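Local coordinates for protein esterase (Staphylococcus aureus subsp. aureus USA300_TCH1516, PDB 3D7R) that probably hydrolyses ester bonds, as a putative esterase of the alpha/beta hydrolase fold whose substrate is not established, at residues A[54-59]-A[108-113]; A[180-185]-A[255-260]; A[297-302]-A[308-313]. All blocks are in the same frame, centred on the assembly; numbering follows the deposited sequence.

How the interactions relate
The three contacts come one after another along the chain, each complete before the next begins. Interaction 1 joins helix 46-61, in the N-terminal part of the chain, to the loop between strand 98-102 and helix 113-126. Interaction 2 packs helix 173-187 against the turn entering strand 259-264, on the other side of the chain's centre, with its own centre about 28 Å from that of interaction 1. Interaction 3 folds the loop after strand 287-292 onto helix 305-318; its centre lies about 23 Å from that of interaction 1 and about 22 Å from that of interaction 2. None touches another. They fasten loops and helices around the shared eight-stranded sheet of an alpha/beta hydrolase.

Interaction 1 of 3, residues A[54-59]-A[108-113]; sequences YKREIE and ALQPSP. With DMS (dimethyl sulfoxide), chain I.
Arg56, on one flank of helix 46-61, bends across to the backbone of Ala108 and makes the direct hydrogen bond of this contact. Its NE donates to Ala108 O over 2.9 Å with an N-H...O angle of 151°, reaching the oxygen from above the carbonyl plane, 38° out of it. The chain folds at chi2 (-46°) and again at chi3, which curls the guanidinium back beside the loop and sets its NE, rather than a terminal nitrogen, against the carbonyl. Leu109 then lies over one face of this flat group: CD2 approaches NE to 3.8 Å, displaced toward the rim, and the two side chains cross at about a right angle. At the edge of the guanidinium, in its plane, Gln110 CG comes to 3.8 Å from NH2. Residues 108-113 are the later part of the loop from strand 98-102 to helix 113-126; in related alpha/beta hydrolases the start of this loop commonly contributes to the oxyanion hole. Glu59 takes part through its backbone: a water donates to Glu59 O at 2.7 Å and accepts from Gln110 NE2 at 3.2 Å, while Gln110 OE1 is bonded to Lys137. Just past the segment, Asn60 accepts a hydrogen bond from Arg56 NH2 and donates one to Ala108 O, so the carbonyl is gripped by two donors. Beyond Pro111, Ser112 occupies the N-cap of helix 113-126, where OG bonds Phe114 N; the same OG donates to the oxygen of a dimethyl sulfoxide molecule at 2.6 Å.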
# COMPACT_ATOMS: atom_id res chain seq x y z
N TYR A 54 -12.54 -17.44 7.15
CA TYR A 54 -12.09 -18.73 7.70
C TYR A 54 -10.68 -19.08 7.20
O TYR A 54 -9.77 -19.37 8.00
CB TYR A 54 -13.07 -19.85 7.34
CG TYR A 54 -12.59 -21.22 7.79
CD1 TYR A 54 -12.91 -21.71 9.06
CD2 TYR A 54 -11.81 -22.03 6.96
CE1 TYR A 54 -12.49 -22.96 9.49
CE2 TYR A 54 -11.37 -23.30 7.38
CZ TYR A 54 -11.72 -23.75 8.65
OH TYR A 54 -11.30 -24.99 9.11
N LYS A 55 -10.50 -19.06 5.88
CA LYS A 55 -9.19 -19.32 5.26
C LYS A 55 -8.10 -18.34 5.73
O LYS A 55 -6.99 -18.76 6.08
CB LYS A 55 -9.30 -19.26 3.72
CG LYS A 55 -8.04 -19.72 3.00
CD LYS A 55 -8.24 -19.82 1.48
CE LYS A 55 -7.04 -20.51 0.82
NZ LYS A 55 -5.78 -19.71 0.94
N ARG A 56 -8.42 -17.05 5.75
CA ARG A 56 -7.40 -16.05 6.08
C ARG A 56 -6.97 -16.14 7.55
O ARG A 56 -5.81 -15.95 7.89
CB ARG A 56 -7.87 -14.62 5.75
CG ARG A 56 -8.14 -14.32 4.26
CD ARG A 56 -7.04 -14.83 3.32
NE ARG A 56 -5.70 -14.49 3.80
CZ ARG A 56 -4.59 -15.12 3.43
NH1 ARG A 56 -4.67 -16.10 2.53
NH2 ARG A 56 -3.40 -14.77 3.93
N GLU A 57 -7.92 -16.43 8.44
CA GLU A 57 -7.55 -16.59 9.85
C GLU A 57 -6.39 -17.60 10.00
O GLU A 57 -5.42 -17.34 10.72
CB GLU A 57 -8.74 -17.04 10.70
CG GLU A 57 -8.43 -17.04 12.20
CD GLU A 57 -9.62 -17.45 13.05
OE1 GLU A 57 -10.70 -17.79 12.49
OE2 GLU A 57 -9.47 -17.42 14.30
N ILE A 58 -6.53 -18.73 9.32
CA ILE A 58 -5.58 -19.86 9.36
C ILE A 58 -4.28 -19.52 8.65
O ILE A 58 -3.19 -19.73 9.21
CB ILE A 58 -6.21 -21.14 8.71
CG1 ILE A 58 -7.35 -21.67 9.59
CG2 ILE A 58 -5.16 -22.23 8.51
CD1 ILE A 58 -8.16 -22.82 8.90
N GLU A 59 -4.39 -18.97 7.44
CA GLU A 59 -3.22 -18.65 6.64
C GLU A 59 -2.40 -17.53 7.26
O GLU A 59 -1.17 -17.57 7.19
CB GLU A 59 -3.61 -18.28 5.19
CG GLU A 59 -4.17 -19.47 4.37
CD GLU A 59 -3.23 -20.68 4.35
OE1 GLU A 59 -2.00 -20.49 4.19
OE2 GLU A 59 -3.73 -21.81 4.50
N ALA A 108 -6.09 -8.34 4.86
CA ALA A 108 -6.52 -9.73 5.02
C ALA A 108 -5.55 -10.71 4.37
O ALA A 108 -5.38 -11.85 4.85
CB ALA A 108 -7.92 -9.92 4.41
N LEU A 109 -4.96 -10.28 3.25
CA LEU A 109 -3.96 -11.06 2.51
C LEU A 109 -2.54 -10.69 2.91
O LEU A 109 -2.25 -9.55 3.24
CB LEU A 109 -4.10 -10.80 1.00
CG LEU A 109 -5.43 -11.19 0.36
CD1 LEU A 109 -5.43 -10.75 -1.11
CD2 LEU A 109 -5.66 -12.70 0.49
N GLN A 110 -1.65 -11.67 2.86
CA GLN A 110 -0.23 -11.44 3.07
C GLN A 110 0.38 -10.99 1.73
O GLN A 110 -0.35 -10.94 0.70
CB GLN A 110 0.44 -12.73 3.59
CG GLN A 110 -0.07 -13.20 4.95
CD GLN A 110 0.32 -12.30 6.13
OE1 GLN A 110 0.38 -11.07 6.02
NE2 GLN A 110 0.53 -12.91 7.29
N PRO A 111 1.68 -10.63 1.72
CA PRO A 111 2.26 -10.24 0.44
C PRO A 111 2.19 -11.31 -0.64
O PRO A 111 2.39 -12.50 -0.38
CB PRO A 111 3.72 -9.93 0.78
CG PRO A 111 3.70 -9.57 2.23
CD PRO A 111 2.67 -10.50 2.81
N SER A 112 1.90 -10.85 -1.85
CA SER A 112 1.91 -11.65 -3.06
C SER A 112 3.35 -11.98 -3.41
O SER A 112 4.24 -11.21 -3.08
CB SER A 112 1.32 -10.81 -4.19
OG SER A 112 1.47 -11.45 -5.41
N PRO A 113 3.59 -13.10 -4.13
CA PRO A 113 4.93 -13.32 -4.68
C PRO A 113 5.36 -12.19 -5.63
O PRO A 113 6.56 -11.94 -5.77
CB PRO A 113 4.79 -14.65 -5.45
CG PRO A 113 3.33 -14.84 -5.63
CD PRO A 113 2.67 -14.21 -4.46
S DMS I . -1.08 -11.75 -8.31
O DMS I . -0.37 -10.74 -7.03
C1 DMS I . -1.13 -10.74 -9.82
C2 DMS I . 0.14 -12.99 -8.85
O HOH W 1 0.98 -16.06 6.79

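Interaction 2 of 3, residues A[180-185]-A[255-260]; sequences SFVQSL and GLPPVY
Val182 CG1 sits where two residues of the turn 255-258 converge, with Leu256 CD2 at 3.8 Å and Pro257 CD at 3.7 Å. The CB bond of Val182 is directed at the turn, and its CG1 lies anti to the backbone N (chi1 171°), which makes this methyl the branch that does the touching. Pro257 also faces the helix: its CD is the nearer ring atom, and Pro257 CG lies 4.0 Å from Val182 CG1. Leu256 arrives differently. Its CB bond does not aim at the helix, and only the end of the side chain swings inward, so that its axis lies oblique to that of Val182. Its CD2 methyl serves a second neighbour, the aliphatic part of Gln183, whose CG is 4.2 Å away. With the chain of Gln183 extended beyond CG, the amide is carried away from that methyl, and NE2 donates to the backbone oxygens of Thr252 and Pro248, which gives this buried polar group two acceptors in the approach to the same turn. No hydrogen bond passes between the two segments; the packing is apolar and all four touching residues are buried. Helix 173-187 follows strand 166-171, the position of the helix after the nucleophile elbow in the alpha/beta hydrolase fold. Val182 also rests on Leu196 of strand 195-199, while Phe181 turns to helix 143-161 and meets Tyr154 edge-to-face. Past Pro258, the chain enters strand 259-264, parallel to and between strands 195-199 and 287-292.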
# COMPACT_ATOMS: atom_id res chain seq x y z
N SER A 180 -2.86 7.15 5.73
CA SER A 180 -3.46 7.25 7.06
C SER A 180 -2.39 7.27 8.18
O SER A 180 -2.50 8.02 9.16
CB SER A 180 -4.45 6.11 7.27
OG SER A 180 -4.90 6.07 8.60
N PHE A 181 -1.35 6.46 8.03
CA PHE A 181 -0.27 6.42 9.02
C PHE A 181 0.52 7.74 9.05
O PHE A 181 0.84 8.26 10.11
CB PHE A 181 0.65 5.21 8.80
CG PHE A 181 1.91 5.24 9.66
CD1 PHE A 181 1.83 5.06 11.03
CD2 PHE A 181 3.16 5.49 9.08
CE1 PHE A 181 2.97 5.13 11.83
CE2 PHE A 181 4.32 5.54 9.88
CZ PHE A 181 4.22 5.36 11.24
N VAL A 182 0.84 8.31 7.89
CA VAL A 182 1.56 9.59 7.85
C VAL A 182 0.67 10.72 8.42
O VAL A 182 1.15 11.63 9.08
CB VAL A 182 2.08 9.89 6.42
CG1 VAL A 182 2.64 11.32 6.32
CG2 VAL A 182 3.14 8.83 6.02
N GLN A 183 -0.63 10.63 8.16
CA GLN A 183 -1.60 11.56 8.73
C GLN A 183 -1.64 11.45 10.26
O GLN A 183 -1.74 12.47 10.96
CB GLN A 183 -2.99 11.31 8.14
CG GLN A 183 -3.16 11.78 6.69
CD GLN A 183 -4.47 11.31 6.04
OE1 GLN A 183 -5.03 10.29 6.42
NE2 GLN A 183 -4.94 12.05 5.04
N SER A 184 -1.54 10.23 10.77
CA SER A 184 -1.38 10.00 12.21
C SER A 184 -0.12 10.67 12.78
O SER A 184 -0.18 11.35 13.82
CB SER A 184 -1.39 8.51 12.52
OG SER A 184 -1.19 8.29 13.90
N LEU A 185 1.01 10.49 12.11
CA LEU A 185 2.25 11.15 12.51
C LEU A 185 2.07 12.67 12.56
O LEU A 185 2.46 13.32 13.54
CB LEU A 185 3.38 10.81 11.52
CG LEU A 185 3.84 9.35 11.40
CD1 LEU A 185 4.84 9.20 10.26
CD2 LEU A 185 4.45 8.84 12.68
N GLY A 255 0.08 20.12 5.86
CA GLY A 255 1.31 19.73 6.55
C GLY A 255 1.93 18.40 6.10
O GLY A 255 2.99 18.02 6.58
N LEU A 256 1.28 17.70 5.17
CA LEU A 256 1.82 16.44 4.66
C LEU A 256 3.18 16.66 3.97
O LEU A 256 3.44 17.74 3.43
CB LEU A 256 0.83 15.78 3.69
CG LEU A 256 -0.38 15.05 4.31
CD1 LEU A 256 -1.35 14.58 3.24
CD2 LEU A 256 0.11 13.85 5.13
N PRO A 257 4.04 15.62 3.97
CA PRO A 257 5.25 15.71 3.15
C PRO A 257 4.85 15.56 1.67
O PRO A 257 3.68 15.21 1.40
CB PRO A 257 6.06 14.48 3.61
CG PRO A 257 5.03 13.49 4.01
CD PRO A 257 3.94 14.33 4.68
N PRO A 258 5.78 15.83 0.73
CA PRO A 258 5.48 15.64 -0.69
C PRO A 258 4.92 14.24 -0.98
O PRO A 258 5.46 13.26 -0.47
CB PRO A 258 6.85 15.81 -1.37
CG PRO A 258 7.59 16.74 -0.46
CD PRO A 258 7.15 16.36 0.94
N VAL A 259 3.85 14.18 -1.77
CA VAL A 259 3.17 12.90 -2.10
C VAL A 259 3.34 12.60 -3.60
O VAL A 259 3.26 13.51 -4.44
CB VAL A 259 1.65 12.90 -1.67
CG1 VAL A 259 0.93 11.58 -2.07
CG2 VAL A 259 1.50 13.11 -0.15
N TYR A 260 3.62 11.32 -3.91
CA TYR A 260 3.83 10.86 -5.28
C TYR A 260 2.90 9.72 -5.44
O TYR A 260 2.98 8.76 -4.68
CB TYR A 260 5.28 10.39 -5.47
CG TYR A 260 6.27 11.48 -5.15
CD1 TYR A 260 6.86 12.21 -6.18
CD2 TYR A 260 6.56 11.84 -3.82
CE1 TYR A 260 7.74 13.27 -5.90
CE2 TYR A 260 7.46 12.89 -3.54
CZ TYR A 260 8.03 13.59 -4.59
OH TYR A 260 8.91 14.63 -4.36

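Interaction 3 of 3, residues A[297-302]-A[308-313]; sequences HDFPIY and HKAIKQ. With DMS (dimethyl sulfoxide), chain F.
The loop after strand 287-292, the last strand of the sheet, is where alpha/beta hydrolases usually carry the histidine of their catalytic triad; here its short 3-10 turn, 299-301, packs against helix 305-318 through Phe299, Pro300 and Ala310. Consistent with that fold, His297, two residues before the turn, is hydrogen-bonded through ND1 to Glu267. The methyl of Ala310 points at the turn and meets both partners: Phe299 CE1 lies 4.1 Å from Ala310 CB, and Pro300 CG lies 4.3 Å from it. The methyl approaches the phenyl ring obliquely. Phe299 holds the crowded position at chi1 (77°), its CG between the backbone N and the carbonyl carbon, and this brings the far end of the ring near the helix. The ring is flanked by its own neighbour in sequence, since Pro300 CD sits 3.4 Å above one face, toward the rim. Tyr292 of the last strand meets Phe299 with planes at about 45° and touches Ala310 as well. Farther along the helix, Gln313 OE1 is bonded to Tyr292 OH, while its NE2 donates to the oxygen of a dimethyl sulfoxide molecule at 2.7 Å, with an N-H...O angle of 154°.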
# COMPACT_ATOMS: atom_id res chain seq x y z
N HIS A 297 -5.75 -1.90 -11.58
CA HIS A 297 -5.44 -1.74 -10.15
C HIS A 297 -4.09 -2.38 -9.81
O HIS A 297 -3.87 -3.54 -10.13
CB HIS A 297 -6.52 -2.38 -9.28
CG HIS A 297 -6.25 -2.23 -7.81
ND1 HIS A 297 -6.22 -1.00 -7.18
CD2 HIS A 297 -5.97 -3.15 -6.85
CE1 HIS A 297 -5.95 -1.17 -5.89
NE2 HIS A 297 -5.79 -2.46 -5.67
N ASP A 298 -3.20 -1.60 -9.18
CA ASP A 298 -1.97 -2.15 -8.61
C ASP A 298 -1.04 -2.58 -9.73
O ASP A 298 -0.20 -3.50 -9.54
CB ASP A 298 -2.32 -3.37 -7.74
CG ASP A 298 -1.44 -3.51 -6.49
OD1 ASP A 298 -0.79 -2.54 -6.06
OD2 ASP A 298 -1.42 -4.63 -5.91
N PHE A 299 -1.15 -1.92 -10.88
CA PHE A 299 -0.47 -2.40 -12.10
C PHE A 299 1.04 -2.69 -11.97
O PHE A 299 1.50 -3.62 -12.60
CB PHE A 299 -0.78 -1.53 -13.33
CG PHE A 299 -0.04 -0.23 -13.36
CD1 PHE A 299 1.25 -0.16 -13.92
CD2 PHE A 299 -0.63 0.93 -12.87
CE1 PHE A 299 1.96 1.06 -13.96
CE2 PHE A 299 0.06 2.16 -12.89
CZ PHE A 299 1.35 2.23 -13.44
N PRO A 300 1.80 -1.89 -11.17
CA PRO A 300 3.24 -2.12 -11.07
C PRO A 300 3.68 -3.50 -10.56
O PRO A 300 4.86 -3.83 -10.67
CB PRO A 300 3.71 -1.02 -10.11
CG PRO A 300 2.68 0.10 -10.33
CD PRO A 300 1.41 -0.73 -10.34
N ILE A 301 2.75 -4.29 -9.98
CA ILE A 301 3.09 -5.66 -9.54
C ILE A 301 3.22 -6.62 -10.71
O ILE A 301 3.83 -7.70 -10.58
CB ILE A 301 2.06 -6.22 -8.51
CG1 ILE A 301 0.68 -6.41 -9.17
CG2 ILE A 301 1.98 -5.31 -7.29
CD1 ILE A 301 -0.27 -7.37 -8.42
N TYR A 302 2.64 -6.24 -11.85
CA TYR A 302 2.71 -7.05 -13.05
C TYR A 302 4.02 -6.85 -13.83
O TYR A 302 4.53 -5.72 -13.93
CB TYR A 302 1.49 -6.80 -13.95
CG TYR A 302 0.17 -7.18 -13.27
CD1 TYR A 302 -0.22 -8.51 -13.15
CD2 TYR A 302 -0.66 -6.19 -12.71
CE1 TYR A 302 -1.43 -8.87 -12.53
CE2 TYR A 302 -1.87 -6.54 -12.07
CZ TYR A 302 -2.25 -7.88 -11.98
OH TYR A 302 -3.44 -8.23 -11.36
N HIS A 308 7.78 -1.12 -15.22
CA HIS A 308 9.17 -0.71 -15.25
C HIS A 308 9.28 0.81 -15.40
O HIS A 308 10.13 1.44 -14.77
CB HIS A 308 9.93 -1.45 -16.34
CG HIS A 308 10.15 -2.89 -16.01
ND1 HIS A 308 9.43 -3.91 -16.61
CD2 HIS A 308 10.97 -3.48 -15.11
CE1 HIS A 308 9.82 -5.07 -16.11
NE2 HIS A 308 10.75 -4.84 -15.20
N LYS A 309 8.40 1.40 -16.20
CA LYS A 309 8.34 2.85 -16.33
C LYS A 309 7.95 3.51 -15.00
O LYS A 309 8.54 4.52 -14.63
CB LYS A 309 7.37 3.28 -17.44
CG LYS A 309 7.35 4.78 -17.71
CD LYS A 309 6.27 5.19 -18.74
CE LYS A 309 6.36 6.69 -18.99
NZ LYS A 309 5.42 7.13 -20.05
N ALA A 310 6.98 2.94 -14.28
CA ALA A 310 6.57 3.49 -12.97
C ALA A 310 7.72 3.40 -11.97
O ALA A 310 7.94 4.31 -11.19
CB ALA A 310 5.34 2.77 -12.43
N ILE A 311 8.41 2.28 -11.98
CA ILE A 311 9.56 2.08 -11.09
C ILE A 311 10.66 3.10 -11.39
O ILE A 311 11.22 3.68 -10.45
CB ILE A 311 10.08 0.62 -11.14
CG1 ILE A 311 9.07 -0.30 -10.44
CG2 ILE A 311 11.46 0.50 -10.47
CD1 ILE A 311 9.15 -1.75 -10.89
N LYS A 312 10.92 3.36 -12.67
CA LYS A 312 11.91 4.38 -13.04
C LYS A 312 11.47 5.77 -12.56
O LYS A 312 12.30 6.57 -12.14
CB LYS A 312 12.17 4.42 -14.55
CG LYS A 312 12.92 3.22 -15.08
CD LYS A 312 13.21 3.38 -16.60
CE LYS A 312 13.43 2.02 -17.29
NZ LYS A 312 14.88 1.65 -17.41
N GLN A 313 10.17 6.05 -12.63
CA GLN A 313 9.63 7.32 -12.12
C GLN A 313 9.79 7.46 -10.60
O GLN A 313 10.07 8.56 -10.09
CB GLN A 313 8.17 7.48 -12.52
CG GLN A 313 8.02 7.79 -14.03
CD GLN A 313 6.61 7.59 -14.54
OE1 GLN A 313 5.85 6.76 -14.02
NE2 GLN A 313 6.25 8.35 -15.56
S DMS F . 2.39 8.90 -16.60
O DMS F . 4.08 8.64 -17.09
C1 DMS F . 1.88 10.50 -17.26
C2 DMS F . 1.39 7.81 -17.63